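Local atomic coordinates of L-asparagine oxygenase (Streptomyces coelicolor, PDB entry 2OG5), a protein that catalyses the iron(II)- and 2-oxoglutarate-dependent 3-hydroxylation of L-asparagine, supplying (2S,3S)-3-hydroxyasparagine for the calcium-dependent antibiotic, a lipopeptide. Residues Arg92-Asp97 with Ile303-Val308; Gly163-Glu166 with Gly172-Leu175; Leu176-Glu181 with Glu282-Phe287; Ala226-Glu231 with Gly255-Pro260. One frame throughout, in Å; residues are numbered along the deposited sequence. Where two conformers were deposited one is given.

Contact 1 of 4, residues Arg92-Asp97 with Ile303-Val308; sequences RDSGPD and IVDNRV
Ser94 and Asp305 meet where a strand of the jelly-roll core ends and the chain turns off, a small worked example of one aspartate organising both a turn and a tertiary contact. Strand 301-305, which brings in the second segment, pairs antiparallel with strands 99-103 and 191-196. Asp305, the last residue of the strand, carries the contact. Its CG stands anti to the backbone N (chi1 -175°), which aims the carboxylate at the loop that follows helix 81-92. There Ser94 OG donates to Asp305 OD2 at 2.7 Å, arriving on the anti side and somewhat out of the carboxylate plane. The same hydroxyl is also bonded to Arg213, so it ties three parts of the chain together. Next in sequence, Asn306 OD1 is bonded to the backbone N of Glu181, a metal ligand. At Arg307 the chain folds back on Asp305: Arg307 N donates to Asp305 OD1 at 3.0 Å, closing an Asx turn, and Arg307 NE forms a salt bridge with the same oxygen at 2.8 Å. These two donors come from opposite faces of the carboxylate plane, so three bonds hold the group and fix its rotation, and the positive guanidinium probably favours the ionised form. Val308 completes the contact with one methyl, its CG2 lying 3.9 Å from Ser94 OG.

Contact 2 of 4, residues Gly163-Glu166 with Gly172-Leu175; sequences GMEE and GSTL
Glu165 O is the pivot of this contact, a single carbonyl oxygen that takes two successive backbone N-H groups of Ser173 and Thr174. The bond from Ser173 N is 3.1 Å long and nearly straight at hydrogen (162°), whereas that from Thr174 N, at 3.0 Å, is more bent. The donors approach from opposite faces of the carbonyl plane, each tilted from it, and so share the oxygen without competing for one position. A weaker C-H...O contact lies beside them, from Gly172 CA to Met164 O at 3.3 Å.

Van der Waals packing fills in around this oxygen. Thr174 CG2, set between its own backbone N and carbonyl carbon, lies 3.2 Å from Glu165 O and 3.7 Å from Glu166 CA, while the Glu166 side chain crosses that of Thr174 at about a right angle. Ser173 OG rests 3.5 Å from Glu165 CG, alongside the aliphatic part of a chain whose carboxylate is hydrogen-bonded through OE2 to Tyr320.

Both segments belong to the long connection between strands 156-158 and 176-179, and their bonds close a short loop that contains the L-asparagine-binding Asn170. Beyond it, Thr174 O is bonded to Arg313 on strand 309-313, and the chain runs directly into strand 176-179.

Contact 3 of 4, residues Leu176-Glu181 with Glu282-Phe287; sequences LTFHNE and ELQAHF. With NA (sodium ion), chain B.
Phe178 lays one face of its ring against the helix, and Phe287 CB sits over that face, 4.2 Å from the centroid and 25° off the normal, as a CH-pi contact. The two aromatic side chains slide past each other in opposite directions, and their rings are oblique, with centroids 5.8 Å apart and planes at 56°. Gln284 comes from another direction: its OE1 lies in the plane of the Phe178 ring, at the edge, 3.5 Å from CD2. The chain of Gln284, bent at chi2, crosses Phe178 at about a right angle.

Water 1 joins the same partners, accepting from Phe178 N and donating to Gln284 OE1 at 3.0 Å. Strand 176-179 is an edge strand of a four-stranded antiparallel sheet in the jelly-roll, and helix 274-290 packs on it; Phe178 and Phe287 share Val310 of strand 309-313.

On the strand's other side His179 points away from the helix and opens the His-X-Glu...His facial triad that binds iron(II). A sodium ion occupies the site, held by His179 NE2, Glu181 OE1 at 2.0 Å, His311 and three waters. His179 ND1 donates to Thr177 O at 2.9 Å, nearly straight and in plane with both ring and carbonyl.

Contact 4 of 4, residues Ala226-Glu231 with Gly255-Pro260; sequences ALWAPE and GDRSDP
Trp228 and Arg257 form a flat cation-pi stack at the protein surface, an instructive case of an arginine lying on an indole. The guanidinium and the indole are nearly parallel, with planes 7° apart and centres 3.5 Å from each other. Arg257 CZ stands almost on the normal of the five-membered ring, while Arg257 NH1 comes within 3.3 Å of Trp228 CD1. A bend at chi2 (-90°) lets the arginine chain run back over the ring, and its CD adds a CH-pi contact with the same five-membered ring.

The remaining contacts gather at the six-membered ring, round CH2. Asp256 O lies near the ring plane, at the edge, 3.5 Å from Trp228 CH2. Pro260 CB packs at 3.9 Å from that carbon.

Polar bonding between the segments runs through water. Water 5 accepts from Trp228 NE1 at 3.1 Å and donates to Arg257 O at 2.7 Å, linking the side chain of one segment to the backbone of the other. Within the loop between strands 253-255 and 260-262, Asp256 OD2 accepts from Ser258 N (an Asx turn) and Asp259 N, together an Asx motif, and also from Ser258 OG, shaping the loop that presents Arg257.

With no direct hydrogen bond between the segments, parallel stacking fixes how the two planes lie, while water bridges the polar NE1 to the backbone, which suits a contact at the surface.

In the fold
Contacts 1 and 3 are buried, contact 2 is partly so, and contact 4 lies at the surface. Chemistry follows place: an aspartate held by several donors in contact 1, one shared backbone carbonyl in contact 2, aromatic packing behind the metal ligands in contact 3, and a solvent-side cation-pi stack in contact 4. Contacts 1 and 3 meet where Asn306 reaches Asn180 and Glu181, which connects the core sheet to the metal-binding segment. Contact 2 adjoins contact 3 in sequence, since 172-175 leads into strand 176-179. Leu227 of contact 4 packs on Leu283 of the helix in contact 3. Contacts 2 and 4 are farthest apart, their centres about 32 Å from each other.

Contact 1 of 4, residues Arg92-Asp97 with Ile303-Val308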
loop_
_atom_site.group_PDB
_atom_site.type_symbol
_atom_site.label_atom_id
_atom_site.label_comp_id
_atom_site.label_asym_id
_atom_site.label_seq_id
_atom_site.Cartn_x
_atom_site.Cartn_y
_atom_site.Cartn_z
ATOM N N ARG A 92 8.846 -2.426 13.724
ATOM C CA ARG A 92 10.085 -3.093 14.143
ATOM C C ARG A 92 10.221 -4.491 13.539
ATOM O O ARG A 92 11.324 -4.913 13.188
ATOM C CB ARG A 92 10.153 -3.162 15.667
ATOM C CG ARG A 92 11.361 -3.901 16.244
ATOM C CD ARG A 92 12.658 -3.314 15.776
ATOM N NE ARG A 92 13.812 -4.051 16.295
ATOM C CZ ARG A 92 14.409 -5.039 15.640
ATOM N NH1 ARG A 92 13.952 -5.441 14.459
ATOM N NH2 ARG A 92 15.465 -5.634 16.167
ATOM N N ASP A 93 9.102 -5.204 13.447
ATOM C CA ASP A 93 9.072 -6.559 12.905
ATOM C C ASP A 93 7.690 -6.812 12.302
ATOM O O ASP A 93 6.706 -6.915 13.025
ATOM C CB ASP A 93 9.371 -7.557 14.024
ATOM C CG ASP A 93 9.411 -8.996 13.550
ATOM O OD1 ASP A 93 9.024 -9.292 12.396
ATOM O OD2 ASP A 93 9.849 -9.852 14.356
ATOM N N SER A 94 7.624 -6.883 10.975
ATOM C CA SER A 94 6.341 -7.041 10.293
ATOM C C SER A 94 5.871 -8.501 10.231
ATOM O O SER A 94 4.814 -8.795 9.676
ATOM C CB SER A 94 6.393 -6.400 8.908
ATOM O OG SER A 94 7.456 -6.924 8.145
ATOM N N GLY A 95 6.641 -9.407 10.827
ATOM C CA GLY A 95 6.212 -10.784 11.013
ATOM C C GLY A 95 6.303 -11.642 9.766
ATOM O O GLY A 95 6.693 -11.183 8.707
ATOM N N PRO A 96 5.934 -12.918 9.894
ATOM C CA PRO A 96 6.101 -13.851 8.788
ATOM C C PRO A 96 5.280 -13.546 7.530
ATOM O O PRO A 96 5.644 -14.015 6.461
ATOM C CB PRO A 96 5.697 -15.202 9.402
ATOM C CG PRO A 96 4.893 -14.869 10.586
ATOM C CD PRO A 96 5.386 -13.562 11.099
ATOM N N ASP A 97 4.188 -12.789 7.649
ATOM C CA ASP A 97 3.395 -12.410 6.484
ATOM C C ASP A 97 3.617 -10.967 6.040
ATOM O O ASP A 97 3.070 -10.542 5.026
ATOM C CB ASP A 97 1.922 -12.650 6.758
ATOM C CG ASP A 97 1.630 -14.105 6.972
ATOM O OD1 ASP A 97 1.807 -14.862 6.002
ATOM O OD2 ASP A 97 1.244 -14.487 8.103
ATOM N N ILE A 303 -2.077 -2.857 6.199
ATOM C CA ILE A 303 -0.769 -2.230 6.029
ATOM C C ILE A 303 0.205 -3.309 5.588
ATOM O O ILE A 303 0.411 -4.298 6.299
ATOM C CB ILE A 303 -0.275 -1.570 7.320
ATOM C CG1 ILE A 303 -1.313 -0.576 7.854
ATOM C CG2 ILE A 303 1.087 -0.870 7.090
ATOM C CD1 ILE A 303 -0.938 0.015 9.218
ATOM N N VAL A 304 0.764 -3.132 4.393
ATOM C CA VAL A 304 1.659 -4.102 3.778
ATOM C C VAL A 304 3.094 -3.568 3.845
ATOM O O VAL A 304 3.348 -2.420 3.505
ATOM C CB VAL A 304 1.264 -4.333 2.308
ATOM C CG1 VAL A 304 2.175 -5.345 1.651
ATOM C CG2 VAL A 304 -0.219 -4.782 2.205
ATOM N N ASP A 305 4.010 -4.384 4.347
ATOM C CA ASP A 305 5.426 -4.057 4.363
ATOM C C ASP A 305 5.987 -4.344 2.985
ATOM O O ASP A 305 6.232 -5.489 2.613
ATOM C CB ASP A 305 6.138 -4.877 5.436
ATOM C CG ASP A 305 7.598 -4.501 5.586
ATOM O OD1 ASP A 305 8.147 -3.904 4.630
ATOM O OD2 ASP A 305 8.205 -4.818 6.643
ATOM N N ASN A 306 6.171 -3.282 2.216
ATOM C CA ASN A 306 6.552 -3.373 0.816
ATOM C C ASN A 306 8.003 -3.769 0.604
ATOM O O ASN A 306 8.413 -3.982 -0.551
ATOM C CB ASN A 306 6.275 -2.024 0.130
ATOM C CG ASN A 306 6.277 -2.110 -1.394
ATOM O OD1 ASN A 306 5.667 -3.019 -1.983
ATOM N ND2 ASN A 306 6.929 -1.143 -2.044
ATOM N N ARG A 307 8.782 -3.863 1.683
ATOM C CA ARG A 307 10.163 -4.370 1.586
ATOM C C ARG A 307 10.193 -5.895 1.448
ATOM O O ARG A 307 11.123 -6.439 0.841
ATOM C CB ARG A 307 10.993 -4.006 2.827
ATOM C CG ARG A 307 11.608 -2.613 2.885
ATOM C CD ARG A 307 10.667 -1.559 3.401
ATOM N NE ARG A 307 10.111 -1.848 4.719
ATOM C CZ ARG A 307 10.558 -1.380 5.883
ATOM N NH1 ARG A 307 11.573 -0.538 5.949
ATOM N NH2 ARG A 307 9.960 -1.742 7.004
ATOM N N VAL A 308 9.192 -6.576 2.013
ATOM C CA VAL A 308 9.205 -8.038 2.113
ATOM C C VAL A 308 7.953 -8.719 1.558
ATOM O O VAL A 308 7.926 -9.943 1.436
ATOM C CB VAL A 308 9.419 -8.516 3.565
ATOM C CG1 VAL A 308 10.825 -8.180 4.039
ATOM C CG2 VAL A 308 8.362 -7.947 4.499
#

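Contact 2 of 4, residues Gly163-Glu166 with Gly172-Leu175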
loop_
_atom_site.group_PDB
_atom_site.type_symbol
_atom_site.label_atom_id
_atom_site.label_comp_id
_atom_site.label_asym_id
_atom_site.label_seq_id
_atom_site.Cartn_x
_atom_site.Cartn_y
_atom_site.Cartn_z
ATOM N N GLY A 163 -14.062 0.734 -18.726
ATOM C CA GLY A 163 -13.071 0.756 -19.796
ATOM C C GLY A 163 -11.656 0.443 -19.354
ATOM O O GLY A 163 -10.784 0.194 -20.191
ATOM N N MET A 164 -11.417 0.449 -18.042
ATOM C CA MET A 164 -10.086 0.192 -17.492
ATOM C C MET A 164 -9.971 -1.198 -16.878
ATOM O O MET A 164 -9.022 -1.472 -16.149
ATOM C CB MET A 164 -9.757 1.236 -16.420
ATOM C CG MET A 164 -9.838 2.674 -16.893
ATOM S SD MET A 164 -8.644 3.042 -18.186
ATOM C CE MET A 164 -7.108 2.811 -17.307
ATOM N N GLU A 165 -10.922 -2.074 -17.190
ATOM C CA GLU A 165 -10.989 -3.401 -16.573
ATOM C C GLU A 165 -9.671 -4.177 -16.635
ATOM O O GLU A 165 -9.300 -4.832 -15.664
ATOM C CB GLU A 165 -12.104 -4.244 -17.211
ATOM C CG GLU A 165 -13.520 -3.812 -16.845
ATOM C CD GLU A 165 -14.028 -2.608 -17.631
ATOM O OE1 GLU A 165 -13.368 -2.205 -18.609
ATOM O OE2 GLU A 165 -15.095 -2.072 -17.260
ATOM N N GLU A 166 -8.967 -4.094 -17.764
ATOM C CA GLU A 166 -7.749 -4.879 -17.982
ATOM C C GLU A 166 -6.479 -4.222 -17.452
ATOM O O GLU A 166 -5.393 -4.783 -17.599
ATOM C CB GLU A 166 -7.558 -5.161 -19.478
ATOM C CG GLU A 166 -8.742 -5.827 -20.150
ATOM C CD GLU A 166 -9.093 -7.178 -19.550
ATOM O OE1 GLU A 166 -8.165 -7.953 -19.219
ATOM O OE2 GLU A 166 -10.303 -7.467 -19.412
ATOM N N GLY A 172 -8.491 -1.050 -12.349
ATOM C CA GLY A 172 -8.799 -2.325 -12.994
ATOM C C GLY A 172 -9.654 -3.245 -12.141
ATOM O O GLY A 172 -9.853 -3.015 -10.945
ATOM N N SER A 173 -10.181 -4.279 -12.784
ATOM C CA SER A 173 -10.933 -5.320 -12.078
ATOM C C SER A 173 -10.609 -6.737 -12.565
ATOM O O SER A 173 -11.212 -7.708 -12.115
ATOM C CB SER A 173 -12.426 -5.013 -12.180
ATOM O OG SER A 173 -12.784 -4.734 -13.522
ATOM N N THR A 174 -9.659 -6.854 -13.483
ATOM C CA THR A 174 -9.090 -8.136 -13.843
ATOM C C THR A 174 -8.080 -8.512 -12.758
ATOM O O THR A 174 -7.704 -7.684 -11.935
ATOM C CB THR A 174 -8.404 -8.069 -15.214
ATOM O OG1 THR A 174 -8.026 -9.388 -15.627
ATOM C CG2 THR A 174 -7.183 -7.182 -15.154
ATOM N N LEU A 175 -7.644 -9.759 -12.746
ATOM C CA LEU A 175 -6.653 -10.186 -11.770
ATOM C C LEU A 175 -5.435 -9.257 -11.799
ATOM O O LEU A 175 -4.842 -9.026 -12.862
ATOM C CB LEU A 175 -6.244 -11.636 -12.028
ATOM C CG LEU A 175 -5.317 -12.249 -10.973
ATOM C CD1 LEU A 175 -5.567 -13.740 -10.837
ATOM C CD2 LEU A 175 -3.859 -11.980 -11.297
#

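Contact 3 of 4, residues Leu176-Glu181 with Glu282-Phe287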
loop_
_atom_site.group_PDB
_atom_site.type_symbol
_atom_site.label_atom_id
_atom_site.label_comp_id
_atom_site.label_asym_id
_atom_site.label_seq_id
_atom_site.Cartn_x
_atom_site.Cartn_y
_atom_site.Cartn_z
ATOM N N LEU A 176 -5.081 -8.731 -10.624
ATOM C CA LEU A 176 -3.946 -7.838 -10.462
ATOM C C LEU A 176 -2.775 -8.687 -9.990
ATOM O O LEU A 176 -2.788 -9.218 -8.877
ATOM C CB LEU A 176 -4.268 -6.768 -9.429
ATOM C CG LEU A 176 -3.163 -5.769 -9.104
ATOM C CD1 LEU A 176 -2.833 -4.903 -10.318
ATOM C CD2 LEU A 176 -3.548 -4.900 -7.916
ATOM N N THR A 177 -1.772 -8.830 -10.852
ATOM C CA THR A 177 -0.645 -9.734 -10.603
ATOM C C THR A 177 0.248 -9.222 -9.467
ATOM O O THR A 177 0.403 -8.006 -9.288
ATOM C CB THR A 177 0.199 -9.980 -11.901
ATOM O OG1 THR A 177 1.465 -10.561 -11.571
ATOM C CG2 THR A 177 0.453 -8.706 -12.653
ATOM N N PHE A 178 0.837 -10.156 -8.718
ATOM C CA PHE A 178 1.680 -9.832 -7.561
ATOM C C PHE A 178 2.817 -8.885 -7.903
ATOM O O PHE A 178 3.518 -9.071 -8.899
ATOM C CB PHE A 178 2.286 -11.101 -6.947
ATOM C CG PHE A 178 1.301 -11.929 -6.167
ATOM C CD1 PHE A 178 0.730 -11.455 -4.991
ATOM C CD2 PHE A 178 0.966 -13.207 -6.602
ATOM C CE1 PHE A 178 -0.177 -12.239 -4.275
ATOM C CE2 PHE A 178 0.065 -13.990 -5.887
ATOM C CZ PHE A 178 -0.496 -13.510 -4.725
ATOM N N HIS A 179 3.012 -7.891 -7.037
ATOM C CA HIS A 179 4.081 -6.922 -7.208
ATOM C C HIS A 179 4.388 -6.202 -5.905
ATOM O O HIS A 179 3.526 -6.059 -5.034
ATOM C CB HIS A 179 3.699 -5.883 -8.271
ATOM C CG HIS A 179 2.491 -5.071 -7.916
ATOM N ND1 HIS A 179 1.203 -5.555 -8.029
ATOM C CD2 HIS A 179 2.375 -3.811 -7.435
ATOM C CE1 HIS A 179 0.350 -4.628 -7.632
ATOM N NE2 HIS A 179 1.035 -3.559 -7.266
ATOM N N ASN A 180 5.633 -5.748 -5.793
ATOM C CA ASN A 180 5.978 -4.680 -4.858
ATOM C C ASN A 180 5.512 -3.377 -5.491
ATOM O O ASN A 180 5.644 -3.200 -6.706
ATOM C CB ASN A 180 7.490 -4.609 -4.617
ATOM C CG ASN A 180 8.035 -5.842 -3.911
ATOM O OD1 ASN A 180 8.811 -6.595 -4.489
ATOM N ND2 ASN A 180 7.642 -6.040 -2.653
ATOM N N GLU A 181 4.945 -2.491 -4.681
ATOM C CA GLU A 181 4.501 -1.190 -5.170
ATOM C C GLU A 181 5.690 -0.394 -5.699
ATOM O O GLU A 181 6.683 -0.224 -5.001
ATOM C CB GLU A 181 3.815 -0.412 -4.049
ATOM C CG GLU A 181 3.026 0.787 -4.534
ATOM C CD GLU A 181 1.823 0.401 -5.346
ATOM O OE1 GLU A 181 1.334 -0.737 -5.188
ATOM O OE2 GLU A 181 1.366 1.220 -6.180
ATOM N N GLU A 282 8.783 -19.976 -10.625
ATOM C CA GLU A 282 8.713 -20.676 -9.340
ATOM C C GLU A 282 8.303 -19.729 -8.213
ATOM O O GLU A 282 7.539 -20.108 -7.318
ATOM C CB GLU A 282 10.039 -21.370 -8.987
ATOM C CG GLU A 282 9.875 -22.347 -7.815
ATOM C CD GLU A 282 11.163 -22.993 -7.346
ATOM O OE1 GLU A 282 12.126 -23.081 -8.137
ATOM O OE2 GLU A 282 11.201 -23.427 -6.172
ATOM N N LEU A 283 8.820 -18.505 -8.247
ATOM C CA LEU A 283 8.468 -17.505 -7.247
ATOM C C LEU A 283 6.971 -17.208 -7.281
ATOM O O LEU A 283 6.314 -17.218 -6.239
ATOM C CB LEU A 283 9.278 -16.235 -7.481
ATOM C CG LEU A 283 9.138 -15.122 -6.444
ATOM C CD1 LEU A 283 9.646 -15.581 -5.089
ATOM C CD2 LEU A 283 9.882 -13.872 -6.908
ATOM N N GLN A 284 6.433 -16.973 -8.475
ATOM C CA GLN A 284 4.992 -16.762 -8.651
ATOM C C GLN A 284 4.177 -17.922 -8.085
ATOM O O GLN A 284 3.177 -17.706 -7.390
ATOM C CB GLN A 284 4.651 -16.534 -10.132
ATOM C CG GLN A 284 3.141 -16.623 -10.516
ATOM C CD GLN A 284 2.239 -15.619 -9.816
ATOM O OE1 GLN A 284 2.686 -14.571 -9.363
ATOM N NE2 GLN A 284 0.943 -15.941 -9.732
ATOM N N ALA A 285 4.592 -19.152 -8.387
ATOM C CA ALA A 285 3.896 -20.334 -7.884
ATOM C C ALA A 285 3.814 -20.360 -6.363
ATOM O O ALA A 285 2.757 -20.653 -5.809
ATOM C CB ALA A 285 4.572 -21.608 -8.393
ATOM N N HIS A 286 4.923 -20.052 -5.693
ATOM C CA HIS A 286 4.963 -20.077 -4.228
ATOM C C HIS A 286 4.241 -18.881 -3.593
ATOM O O HIS A 286 3.640 -19.023 -2.523
ATOM C CB HIS A 286 6.405 -20.179 -3.719
ATOM C CG HIS A 286 7.005 -21.538 -3.897
ATOM N ND1 HIS A 286 7.711 -21.898 -5.025
ATOM C CD2 HIS A 286 6.981 -22.635 -3.102
ATOM C CE1 HIS A 286 8.100 -23.157 -4.915
ATOM N NE2 HIS A 286 7.665 -23.630 -3.762
ATOM N N PHE A 287 4.283 -17.725 -4.249
ATOM C CA PHE A 287 3.461 -16.579 -3.827
ATOM C C PHE A 287 1.994 -16.981 -3.864
ATOM O O PHE A 287 1.231 -16.725 -2.928
ATOM C CB PHE A 287 3.607 -15.359 -4.754
ATOM C CG PHE A 287 4.873 -14.553 -4.584
ATOM C CD1 PHE A 287 5.569 -14.497 -3.384
ATOM C CD2 PHE A 287 5.315 -13.775 -5.643
ATOM C CE1 PHE A 287 6.720 -13.696 -3.267
ATOM C CE2 PHE A 287 6.452 -12.980 -5.524
ATOM C CZ PHE A 287 7.151 -12.956 -4.345
HETATM NA NA NA B . -0.089 -2.041 -5.728
HETATM O O HOH W 1 0.334 -12.771 -9.820
HETATM O O HOH W 2 -0.239 -0.796 -7.230
HETATM O O HOH W 3 -2.038 -2.348 -6.241
HETATM O O HOH W 4 -1.739 -0.730 -4.300
#

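Contact 4 of 4, residues Ala226-Glu231 with Gly255-Pro260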
loop_
_atom_site.group_PDB
_atom_site.type_symbol
_atom_site.label_atom_id
_atom_site.label_comp_id
_atom_site.label_asym_id
_atom_site.label_seq_id
_atom_site.Cartn_x
_atom_site.Cartn_y
_atom_site.Cartn_z
ATOM N N ALA A 226 19.381 -17.849 -8.639
ATOM C CA ALA A 226 18.965 -16.959 -9.724
ATOM C C ALA A 226 18.450 -15.608 -9.201
ATOM O O ALA A 226 18.789 -14.559 -9.745
ATOM C CB ALA A 226 17.900 -17.635 -10.601
ATOM N N LEU A 227 17.661 -15.637 -8.130
ATOM C CA LEU A 227 17.012 -14.423 -7.626
ATOM C C LEU A 227 18.003 -13.437 -7.007
ATOM O O LEU A 227 17.734 -12.233 -6.947
ATOM C CB LEU A 227 15.898 -14.775 -6.627
ATOM C CG LEU A 227 14.681 -15.493 -7.218
ATOM C CD1 LEU A 227 13.765 -16.016 -6.109
ATOM C CD2 LEU A 227 13.915 -14.591 -8.184
ATOM N N TRP A 228 19.160 -13.942 -6.568
ATOM C CA TRP A 228 20.252 -13.090 -6.070
ATOM C C TRP A 228 21.143 -12.506 -7.175
ATOM O O TRP A 228 21.975 -11.641 -6.902
ATOM C CB TRP A 228 21.138 -13.867 -5.077
ATOM C CG TRP A 228 20.527 -14.049 -3.728
ATOM C CD1 TRP A 228 19.999 -15.191 -3.221
ATOM C CD2 TRP A 228 20.377 -13.046 -2.712
ATOM N NE1 TRP A 228 19.521 -14.972 -1.951
ATOM C CE2 TRP A 228 19.744 -13.661 -1.613
ATOM C CE3 TRP A 228 20.710 -11.693 -2.628
ATOM C CZ2 TRP A 228 19.440 -12.969 -0.441
ATOM C CZ3 TRP A 228 20.417 -11.012 -1.464
ATOM C CH2 TRP A 228 19.782 -11.650 -0.388
ATOM N N ALA A 229 20.973 -12.978 -8.407
ATOM C CA ALA A 229 21.815 -12.545 -9.523
ATOM C C ALA A 229 21.206 -11.319 -10.206
ATOM O O ALA A 229 19.978 -11.171 -10.239
ATOM C CB ALA A 229 21.992 -13.683 -10.525
ATOM N N PRO A 230 22.051 -10.438 -10.767
ATOM C CA PRO A 230 21.558 -9.241 -11.444
ATOM C C PRO A 230 21.008 -9.538 -12.836
ATOM O O PRO A 230 21.573 -9.099 -13.842
ATOM C CB PRO A 230 22.806 -8.352 -11.512
ATOM C CG PRO A 230 23.915 -9.315 -11.625
ATOM C CD PRO A 230 23.526 -10.495 -10.777
ATOM N N GLU A 231 19.906 -10.283 -12.891
ATOM C CA GLU A 231 19.401 -10.804 -14.153
ATOM C C GLU A 231 17.919 -10.493 -14.359
ATOM O O GLU A 231 17.211 -11.230 -15.052
ATOM C CB GLU A 231 19.687 -12.304 -14.216
ATOM C CG GLU A 231 21.188 -12.588 -14.155
ATOM C CD GLU A 231 21.545 -14.051 -14.226
ATOM O OE1 GLU A 231 20.644 -14.895 -14.378
ATOM O OE2 GLU A 231 22.755 -14.347 -14.139
ATOM N N GLY A 255 19.757 -7.656 0.403
ATOM C CA GLY A 255 20.084 -7.629 1.828
ATOM C C GLY A 255 20.541 -8.955 2.416
ATOM O O GLY A 255 21.412 -9.629 1.859
ATOM N N ASP A 256 19.957 -9.320 3.558
ATOM C CA ASP A 256 20.399 -10.499 4.308
ATOM C C ASP A 256 19.998 -11.776 3.590
ATOM O O ASP A 256 18.947 -11.835 2.967
ATOM C CB ASP A 256 19.782 -10.484 5.708
ATOM C CG ASP A 256 20.276 -11.618 6.570
ATOM O OD1 ASP A 256 21.457 -11.559 7.004
ATOM O OD2 ASP A 256 19.496 -12.565 6.809
ATOM N N ARG A 257 20.824 -12.809 3.700
ATOM C CA ARG A 257 20.574 -14.056 2.977
ATOM C C ARG A 257 19.429 -14.878 3.543
ATOM O O ARG A 257 18.771 -15.602 2.793
ATOM C CB ARG A 257 21.856 -14.885 2.912
ATOM C CG ARG A 257 22.798 -14.364 1.844
ATOM C CD ARG A 257 22.529 -15.047 0.504
ATOM N NE ARG A 257 23.187 -14.371 -0.616
ATOM C CZ ARG A 257 23.383 -14.916 -1.819
ATOM N NH1 ARG A 257 22.977 -16.153 -2.078
ATOM N NH2 ARG A 257 24.000 -14.222 -2.771
ATOM N N SER A 258 19.192 -14.776 4.848
ATOM C CA SER A 258 18.107 -15.512 5.487
ATOM C C SER A 258 16.817 -14.701 5.600
ATOM O O SER A 258 15.721 -15.275 5.584
ATOM C CB SER A 258 18.523 -16.003 6.874
ATOM O OG SER A 258 18.767 -14.929 7.752
ATOM N N ASP A 259 16.961 -13.377 5.722
ATOM C CA ASP A 259 15.828 -12.454 5.862
ATOM C C ASP A 259 15.951 -11.315 4.835
ATOM O O ASP A 259 16.050 -10.137 5.200
ATOM C CB ASP A 259 15.799 -11.918 7.312
ATOM C CG ASP A 259 14.598 -11.027 7.624
ATOM O OD1 ASP A 259 13.549 -11.111 6.950
ATOM O OD2 ASP A 259 14.693 -10.239 8.595
ATOM N N PRO A 260 15.924 -11.658 3.535
ATOM C CA PRO A 260 16.072 -10.618 2.520
ATOM C C PRO A 260 14.856 -9.702 2.361
ATOM O O PRO A 260 13.737 -10.058 2.741
ATOM C CB PRO A 260 16.254 -11.418 1.229
ATOM C CG PRO A 260 15.548 -12.691 1.472
ATOM C CD PRO A 260 15.769 -12.997 2.935
HETATM O O HOH W 5 18.807 -16.888 0.398
#